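Local coordinates for protein extracellular ligand-binding receptor (Rhodopseudomonas palustris, PDB 4F06) that probably delivers p-hydroxybenzoic acid and related lignin-derived aromatic acids to an ABC transporter as its solute-binding protein, at residues Ala288-Arg293 and Met318-Pro323; Ile295-Glu300 and Ile312-Gly317. All coordinates share one frame; numbering follows the deposited sequence. Where two conformers were deposited one is given.

In the fold
Interactions 1 and 2 use successive turns of helix 283-301, and their centres lie about 11 Å apart. Interaction 2 sets the helix against helix 308-315; after a short turn the chain enters strand 319-322, which comes back along the same helix in interaction 1. The two meet where SE of Met318, a selenomethionine in this crystal, packs 3.7 Å from Lys297 CG in one of two conformers. Both contribute to one p-hydroxybenzoic acid site: Arg293 and Met318 come from interaction 1, Tyr296, Lys297 and Glu300 from interaction 2, and Trp32 completes the set. A second molecule occupies a separate pocket that includes Tyr80, Asn103, Tyr149 and Asp232.

Interaction 1 (Ala288-Arg293 and Met318-Pro323); sequences AYDGAR and MKWVSP. With PHB (p-hydroxybenzoic acid), chain C; SO4 (sulfate ion), chain D.
Trp320 carries its CG between the backbone N and the carbonyl carbon (chi1 71°), which turns the indole toward helix 283-301, where Asp290 waits at its edge and Arg293 over one face. Asp290, with CG beside its backbone N, spends one carboxylate oxygen on each partner. Trp320 NE1 donates to Asp290 OD1 at 2.9 Å, nearly straight at 169°; the N-H stays in the indole plane but reaches the oxygen from above the carboxylate plane. Ser322 OG donates to the syn lone pair of Asp290 OD2, at 2.6 Å. In one of two conformers, Arg293 CD sits 3.6 Å above the centroid of the five-membered ring of Trp320, a CH-pi contact, with the guanidinium tilted 27° from the indole. Met318 CE sits beside Arg293 CD (3.7 Å) and Arg293 NH1 lies 3.4 Å from C3 of p-hydroxybenzoic acid, so this face borders the ligand pocket. At the end of the strand, Pro323 CG packs 4.1 Å from Tyr289 CD2, while Tyr289 OH donates to a sulfate. Arg324 pairs with Asp290 OD2 and binds Ser322 OG. With a salt bridge and two neutral donors around it, the buried Asp290 carboxylate is probably stabilised as an anion, tying strand to helix.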
loop_
_atom_site.group_PDB
_atom_site.type_symbol
_atom_site.label_atom_id
_atom_site.label_comp_id
_atom_site.label_asym_id
_atom_site.label_seq_id
_atom_site.Cartn_x
_atom_site.Cartn_y
_atom_site.Cartn_z
ATOM N N ALA A 288 -1.581 -0.762 -8.973
ATOM C CA ALA A 288 -1.924 -0.092 -10.242
ATOM C C ALA A 288 -2.347 -1.081 -11.327
ATOM O O ALA A 288 -3.286 -0.796 -12.078
ATOM C CB ALA A 288 -0.758 0.799 -10.700
ATOM N N TYR A 289 -1.658 -2.218 -11.397
ATOM C CA TYR A 289 -2.010 -3.250 -12.372
ATOM C C TYR A 289 -3.448 -3.737 -12.107
ATOM O O TYR A 289 -4.272 -3.814 -13.036
ATOM C CB TYR A 289 -0.998 -4.390 -12.217
ATOM C CG TYR A 289 -1.106 -5.509 -13.245
ATOM C CD1 TYR A 289 -0.466 -5.412 -14.502
ATOM C CD2 TYR A 289 -1.856 -6.650 -12.978
ATOM C CE1 TYR A 289 -0.544 -6.432 -15.434
ATOM C CE2 TYR A 289 -1.935 -7.679 -13.914
ATOM C CZ TYR A 289 -1.306 -7.562 -15.149
ATOM O OH TYR A 289 -1.411 -8.547 -16.117
ATOM N N ASP A 290 -3.758 -4.080 -10.850
ATOM C CA ASP A 290 -5.099 -4.514 -10.477
ATOM C C ASP A 290 -6.121 -3.366 -10.600
ATOM O O ASP A 290 -7.304 -3.610 -10.914
ATOM C CB ASP A 290 -5.102 -5.142 -9.093
ATOM C CG ASP A 290 -4.430 -6.512 -9.108
ATOM O OD1 ASP A 290 -4.705 -7.316 -10.031
ATOM O OD2 ASP A 290 -3.643 -6.781 -8.192
ATOM N N GLY A 291 -5.703 -2.118 -10.320
ATOM C CA GLY A 291 -6.617 -1.001 -10.474
ATOM C C GLY A 291 -6.969 -0.798 -11.947
ATOM O O GLY A 291 -8.146 -0.503 -12.271
ATOM N N ALA A 292 -6.000 -0.993 -12.848
ATOM C CA ALA A 292 -6.305 -0.895 -14.279
ATOM C C ALA A 292 -7.299 -2.002 -14.697
ATOM O O ALA A 292 -8.214 -1.721 -15.488
ATOM C CB ALA A 292 -5.030 -0.978 -15.103
ATOM N N ARG A 293 -7.149 -3.223 -14.151
ATOM C CA ARG A 293 -8.135 -4.279 -14.405
ATOM C C ARG A 293 -9.547 -3.790 -14.043
ATOM O O ARG A 293 -10.513 -3.966 -14.811
ATOM C CB ARG A 293 -7.804 -5.533 -13.579
ATOM C CG ARG A 293 -8.834 -6.650 -13.800
ATOM C CD ARG A 293 -8.618 -7.880 -12.921
ATOM N NE ARG A 293 -7.402 -8.581 -13.307
ATOM C CZ ARG A 293 -7.312 -9.574 -14.180
ATOM N NH1 ARG A 293 -8.378 -10.051 -14.798
ATOM N NH2 ARG A 293 -6.122 -10.092 -14.404
HETATM N N MSE A 318 -16.105 -8.878 -7.395
HETATM C CA MSE A 318 -15.232 -9.457 -8.403
HETATM C C MSE A 318 -14.130 -10.237 -7.703
HETATM O O MSE A 318 -13.576 -9.765 -6.718
HETATM C CB MSE A 318 -14.573 -8.334 -9.200
HETATM C CG MSE A 318 -14.155 -8.711 -10.567
HETATM SE SE MSE A 318 -13.899 -6.961 -11.490
HETATM C CE MSE A 318 -12.040 -7.352 -11.549
ATOM N N LYS A 319 -13.823 -11.418 -8.219
ATOM C CA LYS A 319 -12.733 -12.288 -7.702
ATOM C C LYS A 319 -11.771 -12.593 -8.849
ATOM O O LYS A 319 -12.220 -12.861 -9.974
ATOM C CB LYS A 319 -13.304 -13.593 -7.182
ATOM C CG LYS A 319 -14.334 -13.502 -6.088
ATOM C CD LYS A 319 -14.824 -14.873 -5.590
ATOM C CE LYS A 319 -15.908 -14.664 -4.536
ATOM N NZ LYS A 319 -16.166 -15.894 -3.740
ATOM N N TRP A 320 -10.463 -12.570 -8.578
ATOM C CA TRP A 320 -9.496 -12.921 -9.618
ATOM C C TRP A 320 -8.173 -13.284 -8.978
ATOM O O TRP A 320 -8.013 -13.182 -7.757
ATOM C CB TRP A 320 -9.361 -11.790 -10.672
ATOM C CG TRP A 320 -8.637 -10.544 -10.148
ATOM C CD1 TRP A 320 -7.306 -10.188 -10.357
ATOM C CD2 TRP A 320 -9.206 -9.468 -9.319
ATOM N NE1 TRP A 320 -7.033 -8.967 -9.771
ATOM C CE2 TRP A 320 -8.145 -8.493 -9.104
ATOM C CE3 TRP A 320 -10.475 -9.231 -8.728
ATOM C CZ2 TRP A 320 -8.351 -7.349 -8.344
ATOM C CZ3 TRP A 320 -10.648 -8.071 -7.969
ATOM C CH2 TRP A 320 -9.603 -7.154 -7.785
ATOM N N VAL A 321 -7.233 -13.764 -9.788
ATOM C CA VAL A 321 -5.888 -14.037 -9.326
ATOM C C VAL A 321 -4.962 -12.868 -9.712
ATOM O O VAL A 321 -4.729 -12.613 -10.893
ATOM C CB VAL A 321 -5.310 -15.372 -9.845
ATOM C CG1 VAL A 321 -3.982 -15.663 -9.154
ATOM C CG2 VAL A 321 -6.303 -16.535 -9.647
ATOM N N SER A 322 -4.570 -12.101 -8.700
ATOM C CA SER A 322 -3.611 -11.003 -8.857
ATOM C C SER A 322 -2.190 -11.569 -8.876
ATOM O O SER A 322 -1.957 -12.648 -8.337
ATOM C CB SER A 322 -3.822 -10.082 -7.638
ATOM O OG SER A 322 -2.792 -9.101 -7.525
ATOM N N PRO A 323 -1.214 -10.800 -9.356
ATOM C CA PRO A 323 0.188 -11.189 -9.137
ATOM C C PRO A 323 0.481 -11.428 -7.652
ATOM O O PRO A 323 1.371 -12.214 -7.315
ATOM C CB PRO A 323 0.967 -9.992 -9.685
ATOM C CG PRO A 323 0.066 -9.495 -10.797
ATOM C CD PRO A 323 -1.330 -9.614 -10.235
HETATM C "C1'" PHB C . -10.417 -6.140 -20.148
HETATM O "O1'" PHB C . -11.249 -5.377 -20.758
HETATM O "O2'" PHB C . -9.297 -6.502 -20.576
HETATM C C1 PHB C . -10.792 -6.732 -18.865
HETATM C C2 PHB C . -9.871 -7.603 -18.233
HETATM C C3 PHB C . -10.217 -8.203 -17.039
HETATM C C4 PHB C . -11.457 -7.895 -16.468
HETATM C C5 PHB C . -12.352 -6.999 -17.087
HETATM C C6 PHB C . -12.032 -6.401 -18.316
HETATM O O4 PHB C . -11.747 -8.499 -15.280
HETATM S S SO4 D . -3.920 -11.414 -16.275
HETATM O O1 SO4 D . -3.637 -9.983 -16.212
HETATM O O2 SO4 D . -4.420 -11.713 -17.617
HETATM O O3 SO4 D . -2.702 -12.176 -15.985
HETATM O O4 SO4 D . -5.058 -11.809 -15.407
#

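Interaction 2 (Ile295-Glu300 and Ile312-Gly317); sequences IYKMIE and IAAVKG. With PHB (p-hydroxybenzoic acid), chain C; SO4 (sulfate ion), chain G.
Met298 and Val315 meet obliquely in a buried helix-to-helix contact of the periplasmic binding protein fold, in which the end of helix 308-315 lies against helix 283-301. Val315 has CG1 beside its backbone N (chi1 -59°), and this one methyl branch serves two neighbours: it packs 3.6 Å from Met298 CG and 4.2 Å from Lys297 CG. Met298 is selenomethionine in this crystal and has two conformers; in the conformer described, SE lies 4.4 Å from Ile312 CD1, although the CB of Ile312 points away from helix 283-301. Tyr75 lies against Met298 and Leu294 against Val315, extending the greasy layer.

Lys297 runs past Val315 in the opposite direction. A bend at chi2 (69°) carries its CE to within 3.9 Å of Ala314 O, and the methyl of Ala314 also faces helix 283-301. No hydrogen bond links the two segments, so apolar packing holds them together.

The same lysine has a second job at the ligand, where Lys297 CB touches p-hydroxybenzoic acid C5 at 3.7 Å. Tyr296 presents its ring edge to the carboxyl group of that ligand, and its ring is steadied by the bond from Tyr296 OH to Gly37 O and an edge-to-face contact with Trp32. Beyond the helix end, Gly317 takes a positive phi that suits glycine, and the extended Lys316 places NZ 2.9 Å from O3 of a sulfate, to which it donates a hydrogen bond.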
loop_
_atom_site.group_PDB
_atom_site.type_symbol
_atom_site.label_atom_id
_atom_site.label_comp_id
_atom_site.label_asym_id
_atom_site.label_seq_id
_atom_site.Cartn_x
_atom_site.Cartn_y
_atom_site.Cartn_z
ATOM N N ILE A 295 -10.681 -0.711 -13.752
ATOM C CA ILE A 295 -11.106 0.356 -14.661
ATOM C C ILE A 295 -11.569 -0.231 -15.992
ATOM O O ILE A 295 -12.611 0.183 -16.501
ATOM C CB ILE A 295 -9.997 1.405 -14.846
ATOM C CG1 ILE A 295 -9.789 2.119 -13.491
ATOM C CG2 ILE A 295 -10.325 2.362 -15.995
ATOM C CD1 ILE A 295 -8.515 2.917 -13.426
ATOM N N TYR A 296 -10.845 -1.224 -16.519
ATOM C CA TYR A 296 -11.289 -1.870 -17.777
ATOM C C TYR A 296 -12.637 -2.541 -17.550
ATOM O O TYR A 296 -13.533 -2.467 -18.418
ATOM C CB TYR A 296 -10.238 -2.859 -18.273
ATOM C CG TYR A 296 -9.122 -2.174 -19.058
ATOM C CD1 TYR A 296 -8.566 -0.940 -18.670
ATOM C CD2 TYR A 296 -8.557 -2.813 -20.162
ATOM C CE1 TYR A 296 -7.536 -0.358 -19.416
ATOM C CE2 TYR A 296 -7.520 -2.256 -20.881
ATOM C CZ TYR A 296 -6.996 -1.038 -20.501
ATOM O OH TYR A 296 -5.984 -0.458 -21.177
ATOM N N LYS A 297 -12.820 -3.212 -16.408
ATOM C CA LYS A 297 -14.124 -3.827 -16.138
ATOM C C LYS A 297 -15.249 -2.769 -16.081
ATOM O O LYS A 297 -16.343 -2.995 -16.601
ATOM C CB LYS A 297 -14.069 -4.597 -14.805
ATOM C CG LYS A 297 -15.405 -5.225 -14.425
ATOM C CD LYS A 297 -15.821 -6.367 -15.306
ATOM C CE LYS A 297 -17.066 -7.017 -14.718
ATOM N NZ LYS A 297 -17.371 -8.203 -15.547
HETATM N N MSE A 298 -14.983 -1.646 -15.419
HETATM C CA MSE A 298 -16.013 -0.589 -15.293
HETATM C C MSE A 298 -16.356 -0.014 -16.663
HETATM O O MSE A 298 -17.532 0.197 -16.960
HETATM C CB MSE A 298 -15.541 0.529 -14.352
HETATM C CG MSE A 298 -15.545 0.043 -12.913
HETATM SE SE MSE A 298 -15.314 1.306 -11.489
HETATM C CE MSE A 298 -13.445 1.672 -11.908
ATOM N N ILE A 299 -15.351 0.210 -17.520
ATOM C CA ILE A 299 -15.628 0.683 -18.872
ATOM C C ILE A 299 -16.456 -0.356 -19.650
ATOM O O ILE A 299 -17.399 0.023 -20.318
ATOM C CB ILE A 299 -14.296 1.051 -19.569
ATOM C CG1 ILE A 299 -13.655 2.265 -18.857
ATOM C CG2 ILE A 299 -14.495 1.359 -21.045
ATOM C CD1 ILE A 299 -12.217 2.552 -19.260
ATOM N N GLU A 300 -16.129 -1.646 -19.562
ATOM C CA GLU A 300 -16.955 -2.646 -20.275
ATOM C C GLU A 300 -18.378 -2.627 -19.744
ATOM O O GLU A 300 -19.349 -2.646 -20.526
ATOM C CB GLU A 300 -16.398 -4.070 -20.134
ATOM C CG GLU A 300 -15.114 -4.278 -20.874
ATOM C CD GLU A 300 -14.680 -5.721 -21.047
ATOM O OE1 GLU A 300 -15.107 -6.658 -20.315
ATOM O OE2 GLU A 300 -13.863 -5.879 -21.950
ATOM N N ILE A 312 -19.437 0.926 -10.337
ATOM C CA ILE A 312 -19.094 0.405 -9.012
ATOM C C ILE A 312 -19.808 -0.922 -8.783
ATOM O O ILE A 312 -19.208 -1.837 -8.177
ATOM C CB ILE A 312 -19.406 1.451 -7.932
ATOM C CG1 ILE A 312 -18.409 2.588 -8.027
ATOM C CG2 ILE A 312 -19.509 0.840 -6.541
ATOM C CD1 ILE A 312 -17.009 2.246 -7.491
ATOM N N ALA A 313 -21.068 -1.063 -9.220
ATOM C CA ALA A 313 -21.771 -2.321 -9.005
ATOM C C ALA A 313 -21.036 -3.462 -9.713
ATOM O O ALA A 313 -21.049 -4.594 -9.223
ATOM C CB ALA A 313 -23.191 -2.196 -9.508
ATOM N N ALA A 314 -20.414 -3.165 -10.858
ATOM C CA ALA A 314 -19.756 -4.212 -11.627
ATOM C C ALA A 314 -18.500 -4.752 -10.961
ATOM O O ALA A 314 -18.147 -5.903 -11.194
ATOM C CB ALA A 314 -19.388 -3.644 -12.991
ATOM N N VAL A 315 -17.806 -3.931 -10.164
ATOM C CA VAL A 315 -16.578 -4.420 -9.517
ATOM C C VAL A 315 -16.810 -5.013 -8.143
ATOM O O VAL A 315 -16.001 -5.808 -7.693
ATOM C CB VAL A 315 -15.449 -3.386 -9.490
ATOM C CG1 VAL A 315 -15.112 -2.984 -10.935
ATOM C CG2 VAL A 315 -15.824 -2.193 -8.616
ATOM N N LYS A 316 -17.910 -4.650 -7.482
ATOM C CA LYS A 316 -18.223 -5.281 -6.205
ATOM C C LYS A 316 -18.366 -6.778 -6.369
ATOM O O LYS A 316 -19.083 -7.237 -7.262
ATOM C CB LYS A 316 -19.515 -4.701 -5.667
ATOM C CG LYS A 316 -19.370 -3.283 -5.081
ATOM C CD LYS A 316 -20.735 -2.829 -4.535
ATOM C CE LYS A 316 -20.594 -1.462 -3.862
ATOM N NZ LYS A 316 -21.947 -0.945 -3.471
ATOM N N GLY A 317 -17.648 -7.532 -5.538
ATOM C CA GLY A 317 -17.723 -8.986 -5.582
ATOM C C GLY A 317 -16.809 -9.649 -6.577
ATOM O O GLY A 317 -16.749 -10.873 -6.594
HETATM C "C1'" PHB C . -10.417 -6.140 -20.148
HETATM O "O1'" PHB C . -11.249 -5.377 -20.758
HETATM O "O2'" PHB C . -9.297 -6.502 -20.576
HETATM C C1 PHB C . -10.792 -6.732 -18.865
HETATM C C2 PHB C . -9.871 -7.603 -18.233
HETATM C C3 PHB C . -10.217 -8.203 -17.039
HETATM C C4 PHB C . -11.457 -7.895 -16.468
HETATM C C5 PHB C . -12.352 -6.999 -17.087
HETATM C C6 PHB C . -12.032 -6.401 -18.316
HETATM O O4 PHB C . -11.747 -8.499 -15.280
HETATM S S SO4 G . -22.070 1.727 -0.182
HETATM O O1 SO4 G . -21.923 2.932 -1.041
HETATM O O2 SO4 G . -23.419 1.648 0.434
HETATM O O3 SO4 G . -21.849 0.501 -0.977
HETATM O O4 SO4 G . -21.089 1.823 0.975
#